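Local atomic coordinates of uncharacterized protein yfeY (Escherichia coli, PDB entry 2QZB), a protein that is of unknown function, belongs to the DUF1131 family and is probably a lipoprotein of the bacterial envelope. Residues A[48-51]-A[56-59]; A[59-62]-A[67-70]; A[106-111]-A[149-154]; A[125-128]-A[132-135]; A[139-144]-A[155-160]. One frame throughout, in Å; residues are numbered along the deposited sequence.

Contact 1 of 5, residues A[48-51]-A[56-59]; sequences GMKT and VVRF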
# COMPACT_ATOMS: atom_id res chain seq x y z
N GLY A 48 2.43 -12.42 11.98
CA GLY A 48 2.88 -13.50 11.11
C GLY A 48 4.37 -13.36 10.84
O GLY A 48 5.00 -12.40 11.26
N MET A 49 4.93 -14.32 10.15
CA MET A 49 6.35 -14.29 9.87
C MET A 49 6.49 -14.77 8.49
O MET A 49 5.62 -15.52 7.99
CB MET A 49 7.14 -15.19 10.83
CG MET A 49 7.39 -14.56 12.19
SD MET A 49 8.51 -15.53 13.23
CE MET A 49 8.63 -14.47 14.63
N LYS A 50 7.54 -14.31 7.85
CA LYS A 50 7.85 -14.79 6.52
C LYS A 50 9.33 -14.67 6.31
O LYS A 50 10.08 -14.13 7.12
CB LYS A 50 7.11 -13.99 5.44
CG LYS A 50 7.47 -12.50 5.51
CD LYS A 50 6.91 -11.72 4.35
CE LYS A 50 7.39 -10.28 4.46
NZ LYS A 50 6.80 -9.45 3.38
N THR A 51 9.72 -15.15 5.14
CA THR A 51 11.09 -15.25 4.73
C THR A 51 11.44 -13.98 3.92
O THR A 51 10.64 -13.54 3.10
CB THR A 51 11.20 -16.57 3.94
OG1 THR A 51 11.67 -17.60 4.82
CG2 THR A 51 12.05 -16.45 2.76
N VAL A 56 14.18 -14.69 8.50
CA VAL A 56 12.76 -14.67 8.75
C VAL A 56 12.41 -13.32 9.36
O VAL A 56 13.08 -12.88 10.30
CB VAL A 56 12.33 -15.85 9.68
CG1 VAL A 56 11.00 -15.57 10.39
CG2 VAL A 56 12.25 -17.15 8.86
N VAL A 57 11.41 -12.64 8.79
CA VAL A 57 10.95 -11.35 9.37
C VAL A 57 9.50 -11.45 9.84
O VAL A 57 8.69 -12.21 9.30
CB VAL A 57 11.03 -10.16 8.38
CG1 VAL A 57 12.49 -9.79 8.05
CG2 VAL A 57 10.22 -10.41 7.11
N ARG A 58 9.18 -10.62 10.84
CA ARG A 58 7.85 -10.53 11.34
C ARG A 58 7.08 -9.49 10.54
O ARG A 58 7.66 -8.55 9.95
CB ARG A 58 7.92 -10.17 12.81
CG ARG A 58 8.62 -11.25 13.66
CD ARG A 58 9.32 -10.68 14.90
NE ARG A 58 8.39 -9.93 15.74
CZ ARG A 58 8.39 -8.60 15.87
NH1 ARG A 58 9.29 -7.85 15.22
NH2 ARG A 58 7.49 -8.02 16.67
N PHE A 59 5.77 -9.72 10.45
CA PHE A 59 4.83 -8.71 9.94
C PHE A 59 3.57 -8.66 10.81
O PHE A 59 3.33 -9.60 11.59
CB PHE A 59 4.50 -8.93 8.45
CG PHE A 59 3.70 -10.15 8.15
CD1 PHE A 59 4.32 -11.34 7.83
CD2 PHE A 59 2.32 -10.09 8.13
CE1 PHE A 59 3.57 -12.47 7.54
CE2 PHE A 59 1.56 -11.20 7.87
CZ PHE A 59 2.18 -12.41 7.54

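Contact 2 of 5, residues A[59-62]-A[67-70]; sequences FFEV and NVAM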
# COMPACT_ATOMS: atom_id res chain seq x y z
N PHE A 59 5.77 -9.72 10.45
CA PHE A 59 4.83 -8.71 9.94
C PHE A 59 3.57 -8.66 10.81
O PHE A 59 3.33 -9.60 11.59
CB PHE A 59 4.50 -8.93 8.45
CG PHE A 59 3.70 -10.15 8.15
CD1 PHE A 59 4.32 -11.34 7.83
CD2 PHE A 59 2.32 -10.09 8.13
CE1 PHE A 59 3.57 -12.47 7.54
CE2 PHE A 59 1.56 -11.20 7.87
CZ PHE A 59 2.18 -12.41 7.54
N PHE A 60 2.81 -7.57 10.70
CA PHE A 60 1.51 -7.43 11.37
C PHE A 60 0.43 -7.12 10.35
O PHE A 60 0.67 -6.42 9.38
CB PHE A 60 1.53 -6.35 12.47
CG PHE A 60 2.39 -6.71 13.66
CD1 PHE A 60 3.78 -6.45 13.64
CD2 PHE A 60 1.83 -7.36 14.77
CE1 PHE A 60 4.59 -6.81 14.70
CE2 PHE A 60 2.62 -7.72 15.84
CZ PHE A 60 4.01 -7.46 15.81
N GLU A 61 -0.76 -7.68 10.58
CA GLU A 61 -1.96 -7.32 9.85
C GLU A 61 -2.89 -6.57 10.79
O GLU A 61 -3.26 -7.05 11.88
CB GLU A 61 -2.66 -8.57 9.27
CG GLU A 61 -1.94 -9.14 8.01
CD GLU A 61 -2.56 -10.42 7.52
OE1 GLU A 61 -2.51 -10.71 6.31
OE2 GLU A 61 -3.13 -11.14 8.36
N VAL A 62 -3.22 -5.37 10.37
CA VAL A 62 -4.14 -4.54 11.07
C VAL A 62 -5.50 -4.90 10.48
O VAL A 62 -5.69 -4.84 9.29
CB VAL A 62 -3.82 -3.06 10.82
CG1 VAL A 62 -4.86 -2.19 11.48
CG2 VAL A 62 -2.40 -2.71 11.37
N ASN A 67 -11.45 -8.25 7.50
CA ASN A 67 -10.61 -7.91 6.36
C ASN A 67 -9.32 -7.21 6.80
O ASN A 67 -9.29 -6.46 7.80
CB ASN A 67 -11.36 -6.96 5.42
CG ASN A 67 -12.48 -7.63 4.62
OD1 ASN A 67 -12.34 -8.71 4.03
ND2 ASN A 67 -13.60 -6.96 4.59
N VAL A 68 -8.25 -7.39 6.03
CA VAL A 68 -7.00 -6.76 6.34
C VAL A 68 -7.12 -5.30 5.95
O VAL A 68 -7.46 -4.99 4.81
CB VAL A 68 -5.82 -7.47 5.62
CG1 VAL A 68 -4.53 -6.78 5.87
CG2 VAL A 68 -5.74 -8.89 6.08
N ALA A 69 -6.91 -4.41 6.90
CA ALA A 69 -6.87 -2.95 6.63
C ALA A 69 -5.47 -2.44 6.25
O ALA A 69 -5.34 -1.47 5.49
CB ALA A 69 -7.37 -2.17 7.84
N MET A 70 -4.43 -3.06 6.83
CA MET A 70 -3.00 -2.70 6.56
C MET A 70 -2.16 -3.91 6.86
O MET A 70 -2.46 -4.67 7.81
CB MET A 70 -2.40 -1.64 7.52
CG MET A 70 -3.09 -0.31 7.73
SD MET A 70 -2.18 0.83 8.84
CE MET A 70 -3.61 1.77 9.31

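Contact 3 of 5, residues A[106-111]-A[149-154]; sequences SKAFGN and PSDDTL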
# COMPACT_ATOMS: atom_id res chain seq x y z
N SER A 106 -2.02 9.50 -17.61
CA SER A 106 -2.45 9.44 -19.00
C SER A 106 -1.93 8.20 -19.69
O SER A 106 -2.45 7.79 -20.74
CB SER A 106 -2.03 10.69 -19.76
OG SER A 106 -0.69 10.65 -20.11
N LYS A 107 -0.91 7.58 -19.09
CA LYS A 107 -0.26 6.39 -19.62
C LYS A 107 0.57 5.72 -18.54
O LYS A 107 0.96 6.34 -17.56
CB LYS A 107 0.58 6.72 -20.87
CG LYS A 107 1.89 7.42 -20.60
CD LYS A 107 2.49 8.05 -21.89
CE LYS A 107 3.14 6.99 -22.83
NZ LYS A 107 4.41 7.45 -23.53
N ALA A 108 0.81 4.43 -18.70
CA ALA A 108 1.56 3.64 -17.71
C ALA A 108 3.08 3.82 -17.79
O ALA A 108 3.76 3.82 -16.76
CB ALA A 108 1.19 2.16 -17.85
N PHE A 109 3.57 4.00 -19.02
CA PHE A 109 5.01 4.03 -19.34
C PHE A 109 5.81 4.76 -18.29
O PHE A 109 5.52 5.92 -17.94
CB PHE A 109 5.25 4.63 -20.74
CG PHE A 109 6.71 4.66 -21.17
CD1 PHE A 109 7.24 3.64 -21.95
CD2 PHE A 109 7.54 5.72 -20.78
CE1 PHE A 109 8.58 3.65 -22.32
CE2 PHE A 109 8.89 5.74 -21.15
CZ PHE A 109 9.41 4.70 -21.92
N GLY A 110 6.80 4.06 -17.74
CA GLY A 110 7.79 4.66 -16.84
C GLY A 110 7.30 4.94 -15.42
O GLY A 110 8.10 4.93 -14.49
N ASN A 111 6.02 5.26 -15.28
CA ASN A 111 5.37 5.49 -13.98
C ASN A 111 5.14 4.17 -13.17
O ASN A 111 5.21 4.14 -11.93
CB ASN A 111 3.97 6.10 -14.22
CG ASN A 111 3.99 7.42 -15.03
OD1 ASN A 111 4.27 8.49 -14.47
ND2 ASN A 111 3.60 7.35 -16.33
N PRO A 149 -0.59 -4.73 -18.64
CA PRO A 149 -1.58 -4.45 -19.69
C PRO A 149 -1.45 -3.02 -20.29
O PRO A 149 -0.82 -2.14 -19.68
CB PRO A 149 -2.93 -4.58 -18.97
CG PRO A 149 -2.66 -5.35 -17.78
CD PRO A 149 -1.25 -5.02 -17.35
N SER A 150 -2.04 -2.82 -21.46
CA SER A 150 -1.92 -1.57 -22.19
C SER A 150 -2.68 -0.44 -21.50
O SER A 150 -3.46 -0.68 -20.57
CB SER A 150 -2.49 -1.75 -23.58
OG SER A 150 -3.91 -1.62 -23.56
N ASP A 151 -2.47 0.78 -22.01
CA ASP A 151 -3.11 2.00 -21.51
C ASP A 151 -4.64 2.00 -21.66
O ASP A 151 -5.33 2.54 -20.80
CB ASP A 151 -2.49 3.25 -22.17
CG ASP A 151 -0.97 3.38 -21.93
OD1 ASP A 151 -0.48 3.06 -20.81
OD2 ASP A 151 -0.26 3.82 -22.87
N ASP A 152 -5.18 1.42 -22.74
CA ASP A 152 -6.66 1.38 -22.92
C ASP A 152 -7.39 0.48 -21.93
O ASP A 152 -8.57 0.72 -21.63
CB ASP A 152 -7.08 0.95 -24.33
CG ASP A 152 -6.85 2.01 -25.36
OD1 ASP A 152 -7.50 3.08 -25.28
OD2 ASP A 152 -6.02 1.77 -26.27
N THR A 153 -6.75 -0.60 -21.52
CA THR A 153 -7.27 -1.44 -20.46
C THR A 153 -7.14 -0.75 -19.10
O THR A 153 -8.11 -0.66 -18.34
CB THR A 153 -6.50 -2.77 -20.36
OG1 THR A 153 -6.69 -3.51 -21.57
CG2 THR A 153 -7.01 -3.61 -19.17
N LEU A 154 -5.92 -0.28 -18.82
CA LEU A 154 -5.60 0.33 -17.53
C LEU A 154 -6.44 1.55 -17.18
O LEU A 154 -6.64 1.81 -16.00
CB LEU A 154 -4.12 0.66 -17.42
CG LEU A 154 -3.15 -0.52 -17.38
CD1 LEU A 154 -1.71 0.01 -17.27
CD2 LEU A 154 -3.49 -1.46 -16.22
O HOH W 1 2.17 3.29 -22.01

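Contact 4 of 5, residues A[125-128]-A[132-135]; sequences CKAE and HISY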
# COMPACT_ATOMS: atom_id res chain seq x y z
N CYS A 125 2.40 1.83 -9.30
CA CYS A 125 2.83 3.12 -9.85
C CYS A 125 3.25 4.05 -8.73
O CYS A 125 2.55 4.17 -7.74
CB CYS A 125 1.69 3.82 -10.62
SG CYS A 125 0.83 2.88 -11.95
N LYS A 126 4.34 4.78 -8.93
CA LYS A 126 4.79 5.74 -7.94
C LYS A 126 3.90 6.95 -7.98
O LYS A 126 3.45 7.38 -9.05
CB LYS A 126 6.26 6.17 -8.17
CG LYS A 126 7.17 5.06 -8.61
CD LYS A 126 7.76 5.35 -10.02
CE LYS A 126 8.85 4.34 -10.43
NZ LYS A 126 9.05 4.30 -11.92
N ALA A 127 3.63 7.49 -6.81
CA ALA A 127 2.85 8.68 -6.69
C ALA A 127 3.69 9.85 -7.19
O ALA A 127 4.90 9.95 -6.89
CB ALA A 127 2.48 8.88 -5.26
N GLU A 128 3.06 10.71 -7.99
CA GLU A 128 3.72 11.88 -8.57
C GLU A 128 4.27 12.81 -7.47
O GLU A 128 3.57 13.20 -6.55
CB GLU A 128 2.72 12.62 -9.49
CG GLU A 128 3.21 13.97 -10.02
CD GLU A 128 4.47 13.80 -10.85
OE1 GLU A 128 4.46 12.91 -11.74
OE2 GLU A 128 5.47 14.53 -10.60
N HIS A 132 8.11 8.18 -1.32
CA HIS A 132 7.76 7.05 -0.43
C HIS A 132 6.47 6.33 -0.76
O HIS A 132 6.29 5.21 -0.32
CB HIS A 132 7.75 7.51 1.03
CG HIS A 132 9.08 7.99 1.50
ND1 HIS A 132 9.39 9.33 1.61
CD2 HIS A 132 10.20 7.30 1.82
CE1 HIS A 132 10.65 9.44 1.99
NE2 HIS A 132 11.16 8.23 2.14
N ILE A 133 5.58 6.97 -1.53
CA ILE A 133 4.22 6.44 -1.80
C ILE A 133 4.05 5.89 -3.22
O ILE A 133 4.53 6.51 -4.21
CB ILE A 133 3.13 7.52 -1.48
CG1 ILE A 133 3.28 8.03 -0.04
CG2 ILE A 133 1.68 7.01 -1.73
CD1 ILE A 133 2.46 9.33 0.23
N SER A 134 3.40 4.72 -3.31
CA SER A 134 3.04 4.05 -4.54
C SER A 134 1.58 3.64 -4.42
O SER A 134 1.07 3.54 -3.31
CB SER A 134 3.87 2.77 -4.72
OG SER A 134 5.25 3.06 -4.79
N TYR A 135 0.94 3.38 -5.56
CA TYR A 135 -0.44 2.90 -5.60
C TYR A 135 -0.42 1.61 -6.37
O TYR A 135 0.27 1.51 -7.40
CB TYR A 135 -1.36 3.92 -6.33
CG TYR A 135 -1.22 5.37 -5.88
CD1 TYR A 135 -1.42 5.74 -4.56
CD2 TYR A 135 -0.89 6.37 -6.80
CE1 TYR A 135 -1.27 7.05 -4.15
CE2 TYR A 135 -0.77 7.70 -6.40
CZ TYR A 135 -0.97 8.03 -5.09
OH TYR A 135 -0.88 9.34 -4.68

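Contact 5 of 5, residues A[139-144]-A[155-160]; sequences GEWRGP and KNWKVS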
# COMPACT_ATOMS: atom_id res chain seq x y z
N GLY A 139 -8.05 -4.38 -11.96
CA GLY A 139 -9.13 -4.23 -12.93
C GLY A 139 -9.10 -5.44 -13.83
O GLY A 139 -8.36 -6.40 -13.53
N GLU A 140 -9.87 -5.43 -14.92
CA GLU A 140 -9.92 -6.57 -15.84
C GLU A 140 -8.60 -6.74 -16.59
O GLU A 140 -8.15 -5.81 -17.27
CB GLU A 140 -11.07 -6.41 -16.85
CG GLU A 140 -11.43 -7.70 -17.65
CD GLU A 140 -12.83 -7.61 -18.32
OE1 GLU A 140 -13.50 -6.53 -18.19
OE2 GLU A 140 -13.26 -8.59 -18.97
N TRP A 141 -8.01 -7.92 -16.49
CA TRP A 141 -6.79 -8.22 -17.23
C TRP A 141 -7.11 -8.49 -18.70
O TRP A 141 -8.18 -9.02 -19.04
CB TRP A 141 -6.02 -9.39 -16.64
CG TRP A 141 -4.61 -9.48 -17.16
CD1 TRP A 141 -4.19 -10.09 -18.30
CD2 TRP A 141 -3.45 -8.90 -16.56
NE1 TRP A 141 -2.82 -9.92 -18.46
CE2 TRP A 141 -2.35 -9.21 -17.39
CE3 TRP A 141 -3.23 -8.16 -15.39
CZ2 TRP A 141 -1.05 -8.80 -17.10
CZ3 TRP A 141 -1.93 -7.75 -15.09
CH2 TRP A 141 -0.86 -8.08 -15.94
N ARG A 142 -6.17 -8.08 -19.56
CA ARG A 142 -6.27 -8.21 -20.99
C ARG A 142 -4.84 -8.43 -21.48
O ARG A 142 -3.91 -7.83 -20.94
CB ARG A 142 -6.83 -6.93 -21.58
CG ARG A 142 -7.66 -7.09 -22.81
CD ARG A 142 -8.77 -6.03 -22.84
NE ARG A 142 -9.98 -6.54 -22.21
CZ ARG A 142 -10.79 -5.86 -21.41
NH1 ARG A 142 -10.56 -4.58 -21.09
NH2 ARG A 142 -11.85 -6.48 -20.91
N GLY A 143 -4.66 -9.31 -22.47
CA GLY A 143 -3.35 -9.63 -23.04
C GLY A 143 -2.51 -10.62 -22.25
O GLY A 143 -2.97 -11.14 -21.22
N PRO A 144 -1.26 -10.90 -22.71
CA PRO A 144 -0.28 -11.76 -22.04
C PRO A 144 -0.12 -11.44 -20.56
O PRO A 144 -0.23 -10.28 -20.17
CB PRO A 144 1.02 -11.47 -22.78
CG PRO A 144 0.57 -11.14 -24.17
CD PRO A 144 -0.73 -10.39 -23.99
N LYS A 155 -6.94 2.29 -18.18
CA LYS A 155 -7.63 3.56 -17.88
C LYS A 155 -8.79 3.38 -16.90
O LYS A 155 -9.05 4.26 -16.08
CB LYS A 155 -8.06 4.34 -19.15
CG LYS A 155 -9.04 3.59 -20.04
CD LYS A 155 -9.39 4.35 -21.35
CE LYS A 155 -10.81 3.96 -21.82
NZ LYS A 155 -11.05 3.97 -23.31
N ASN A 156 -9.42 2.21 -16.96
CA ASN A 156 -10.56 1.84 -16.13
C ASN A 156 -10.19 1.09 -14.83
O ASN A 156 -11.07 0.75 -14.01
CB ASN A 156 -11.52 0.97 -16.98
CG ASN A 156 -12.01 1.70 -18.22
OD1 ASN A 156 -12.45 2.86 -18.15
ND2 ASN A 156 -11.91 1.03 -19.38
N TRP A 157 -8.91 0.83 -14.63
CA TRP A 157 -8.46 0.25 -13.35
C TRP A 157 -8.63 1.24 -12.17
O TRP A 157 -8.77 2.44 -12.37
CB TRP A 157 -7.01 -0.24 -13.49
CG TRP A 157 -6.92 -1.55 -14.27
CD1 TRP A 157 -7.71 -1.96 -15.30
CD2 TRP A 157 -5.96 -2.60 -14.06
NE1 TRP A 157 -7.32 -3.21 -15.74
CE2 TRP A 157 -6.25 -3.62 -14.99
CE3 TRP A 157 -4.89 -2.78 -13.17
CZ2 TRP A 157 -5.48 -4.80 -15.07
CZ3 TRP A 157 -4.15 -3.96 -13.23
CH2 TRP A 157 -4.45 -4.96 -14.18
N LYS A 158 -8.67 0.72 -10.95
CA LYS A 158 -8.84 1.55 -9.77
C LYS A 158 -7.81 1.16 -8.72
O LYS A 158 -7.42 0.01 -8.68
CB LYS A 158 -10.25 1.40 -9.18
CG LYS A 158 -11.32 1.97 -10.13
CD LYS A 158 -12.70 1.90 -9.53
CE LYS A 158 -13.76 2.40 -10.56
NZ LYS A 158 -15.15 1.95 -10.10
N VAL A 159 -7.45 2.12 -7.87
CA VAL A 159 -6.49 1.91 -6.83
C VAL A 159 -7.04 0.84 -5.88
O VAL A 159 -8.15 0.99 -5.35
CB VAL A 159 -6.24 3.25 -6.02
CG1 VAL A 159 -5.39 2.98 -4.77
CG2 VAL A 159 -5.55 4.30 -6.89
N SER A 160 -6.26 -0.20 -5.65
CA SER A 160 -6.69 -1.27 -4.73
C SER A 160 -5.77 -1.37 -3.51
O SER A 160 -6.10 -2.03 -2.54
CB SER A 160 -6.72 -2.60 -5.46
OG SER A 160 -5.46 -2.85 -6.06

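Contact 1 of 5, residues A[48-51]-A[56-59]
The ring of Phe-59 lies flat against the backbone of Gly-48 across the antiparallel hairpin of strands 44-52 and 55-64. Its CG sits between the backbone N and the carbonyl carbon (chi1 69°), and this swings the ring over the neighbouring strand, where Gly-48 CA stands 4.0 Å from the ring centroid in a CH-pi contact. Glycine suits the place because, having no side chain, it lets the ring lie directly on its backbone. Lys-50, with CG likewise between N and carbonyl carbon (chi1 59°), extends on the same sheet face, and its CG touches Val-57 CG2 at 3.8 Å. On the face of Met-49 and Arg-58 the two chains run side by side, Met-49 CE meeting Arg-58 CG at 3.4 Å, while Met-49 SD reaches Val-56 CG1 at 3.8 Å. Gly-48 and Phe-59 exchange two backbone bonds, and so do Lys-50 and Val-57, where Val-57 N reaches Lys-50 O at 2.6 Å. Backbone bonds thus hold the two strands, the aliphatic parts of Met-49, Lys-50 and Arg-58 pack across them, and the two cationic ends find partners outside, Arg-58 at the carbonyl of Leu-30 and Lys-50, only weakly, at Asn-73.

Contact 2 of 5, residues A[59-62]-A[67-70]
A classic beta bulge interrupts the antiparallel hairpin of strands 55-64 and 67-73, with Ala-69 and Met-70 together facing Val-62. The carbonyl oxygen of Val-62 accepts both amides of the bulge: Ala-69 N at 2.7 Å, nearly along the C=O axis, and Met-70 N at a longer 3.3 Å. In return Val-62 N gives its hydrogen to Met-70 O at 2.8 Å. Ala-69 has the backbone angles -89°/-33°, helix-like values at a single residue, as expected at the first position of a classic bulge, and they let two successive N-H groups converge on one acceptor. Its small methyl fits close to the shared oxygen, Ala-69 CB lying 3.5 Å from Val-62 O. Val-62 and Met-70 are buried and point the same way, side by side, their CB atoms 3.9 Å apart; branched and flexible apolar chains fill this side, with Leu-45 and Tyr-43 also against Val-62 and Ile-89 against Met-70. Glu-61 is more exposed. Its CG is anti to the carbonyl carbon (chi1 -76°) and the chain extends from there; its aliphatic part lies along Val-68 while OE2 forms a salt bridge with Arg-46. At its end Glu-61 OE1 rests 3.7 Å from the methyl Val-68 CG2.

Contact 3 of 5, residues A[106-111]-A[149-154]
Asp-151, in the first turn of the short helix 151-154, turns its carboxylate toward the loop that runs from helix 101-104 to strand 112-114, and meets Lys-107 and Ala-108 there. With CG anti to the carbonyl carbon (chi1 -59°), the carboxylate reaches across so that Asp-151 OD1 takes the N-H of Ala-108, its N at 2.8 Å. The bond is nearly straight at the hydrogen, 167°, yet the donor stands above the carboxylate plane, 39° out of it. The other oxygen, Asp-151 OD2, lies beside the aliphatic root of Lys-107, 3.6 Å from Lys-107 CB. Asp-151 OD2 also accepts from a water at 2.6 Å, and that water receives a weak bond from Phe-109 N. One carboxylate thus serves two successive amides of the loop, one directly and the next, weakly, through water. The Lys-107 chain bends away, and Lys-107 NZ stays 6.0 Å from Asp-151 OD2, so the opposite charges attract at most at long range. Ala-108 points its methyl toward the helix, where Ala-108 CB packs against Leu-154 CD1 at 3.7 Å and against Met-148; a small residue lets the loop backbone come this close. An aspartate suits a helix start, where its negative charge probably interacts favourably with the helix dipole. The contact therefore combines a carboxylate oxygen for one amide, a weaker water-mediated link to the next, and an apolar contact for the methyl.

Contact 4 of 5, residues A[125-128]-A[132-135]
The antiparallel hairpin of strands 123-126 and 133-138 is closed here by three backbone hydrogen bonds. Cys-125 and Tyr-135 form a hydrogen-bonded pair that satisfies both amides and both carbonyls: Cys-125 N gives to Tyr-135 O at 2.9 Å, and Tyr-135 N to Cys-125 O at 2.8 Å. Toward the turn, Ala-127 N gives to Ile-133 O at 2.9 Å. Lys-126 and Ser-134 make the non-hydrogen-bonded pair between, so their backbone groups serve others: Lys-126 bonds with Asn-111 on one flank and Ser-134 with Ile-163 on the other, which carries the sheet outward to both sides, while the carbonyl of Lys-126 is taken by the hydroxyl of Tyr-105. The amides of His-132 and Ile-133 are both met by Ser-130 OG, a short polar side chain able to turn back within the loop. On the sheet face that Cys-125 and Tyr-135 share, Cys-125 SG is bound in the disulfide to Cys-112, a covalent tie to the edge strand 112-114, and the buried phenol of Tyr-135 is satisfied by a hydrogen bond with Thr-93 OG1. Tyr-135, its CG anti to the carbonyl carbon (chi1 -48°), leans its ring toward Ala-127, whose small methyl, Ala-127 CB, also meets Ile-133 CG2 at 4.1 Å. On the phenol oxygen itself, Tyr-135 OH, the methyl carbon Ala-127 CB closes to 3.4 Å.

Contact 5 of 5, residues A[139-144]-A[155-160]
Trp-157, just ahead of strand 158-165, packs its indole under the loop that leaves strand 133-138, a loop-to-loop contact beside the ends of these two neighbouring strands of the large antiparallel sheet. From CB, the torsion that sets CG anti to the carbonyl carbon (chi1 -75°) carries the ring across to Gly-139. Over the five-membered ring lies Gly-139 CA, 3.4 Å from its centroid in a CH-pi contact, and Trp-157 CD2 is 3.5 Å from Gly-139 N. Glycine, without a side chain, lets the indole lie flat on the backbone. Trp-157 NE1 then finds Glu-140 O at 3.1 Å, an acceptor near the indole plane, although the donor stands well above the carbonyl plane and the angle at the hydrogen is only 144°. Beyond it, CZ2 brushes the carbonyl oxygens of Gly-139 and Glu-140. A broad ring with a single N-H can thus cover backbone and still satisfy its polar atom. At the far rim the six-membered ring reaches Trp-141, their planes inclined at 53°; Pro-149 touches both tryptophans. Trp-141 NE1 bonds to Pro-144 O at 3.1 Å, and weakly to Gly-143 O. The outermost carbon, Trp-157 CH2, rests 3.6 Å from Trp-141 CE3.

Contacts 1 and 2 follow one another along strand 55-64, sharing Phe-59, with centres 13 Å apart; they join the first three strands of the eight-stranded sheet. Contacts 3, 4 and 5 form a second group whose members touch one another, and contacts 3 and 4 lie across the chain's centre from contacts 1 and 2. Contact 3 is 33 Å from contact 1 between centres. Contacts 3 and 5 interleave in sequence, centres 10 Å apart, with Pro-149 CD 3.4 Å from Trp-141 CH2. Contact 4 meets contact 3 where Lys-126 N approaches Asn-111 O at 3.2 Å, a probable hydrogen bond. Contact 5 joins contact 4 through neighbouring strands 133-138 and 158-165. No active site or ligand is known here.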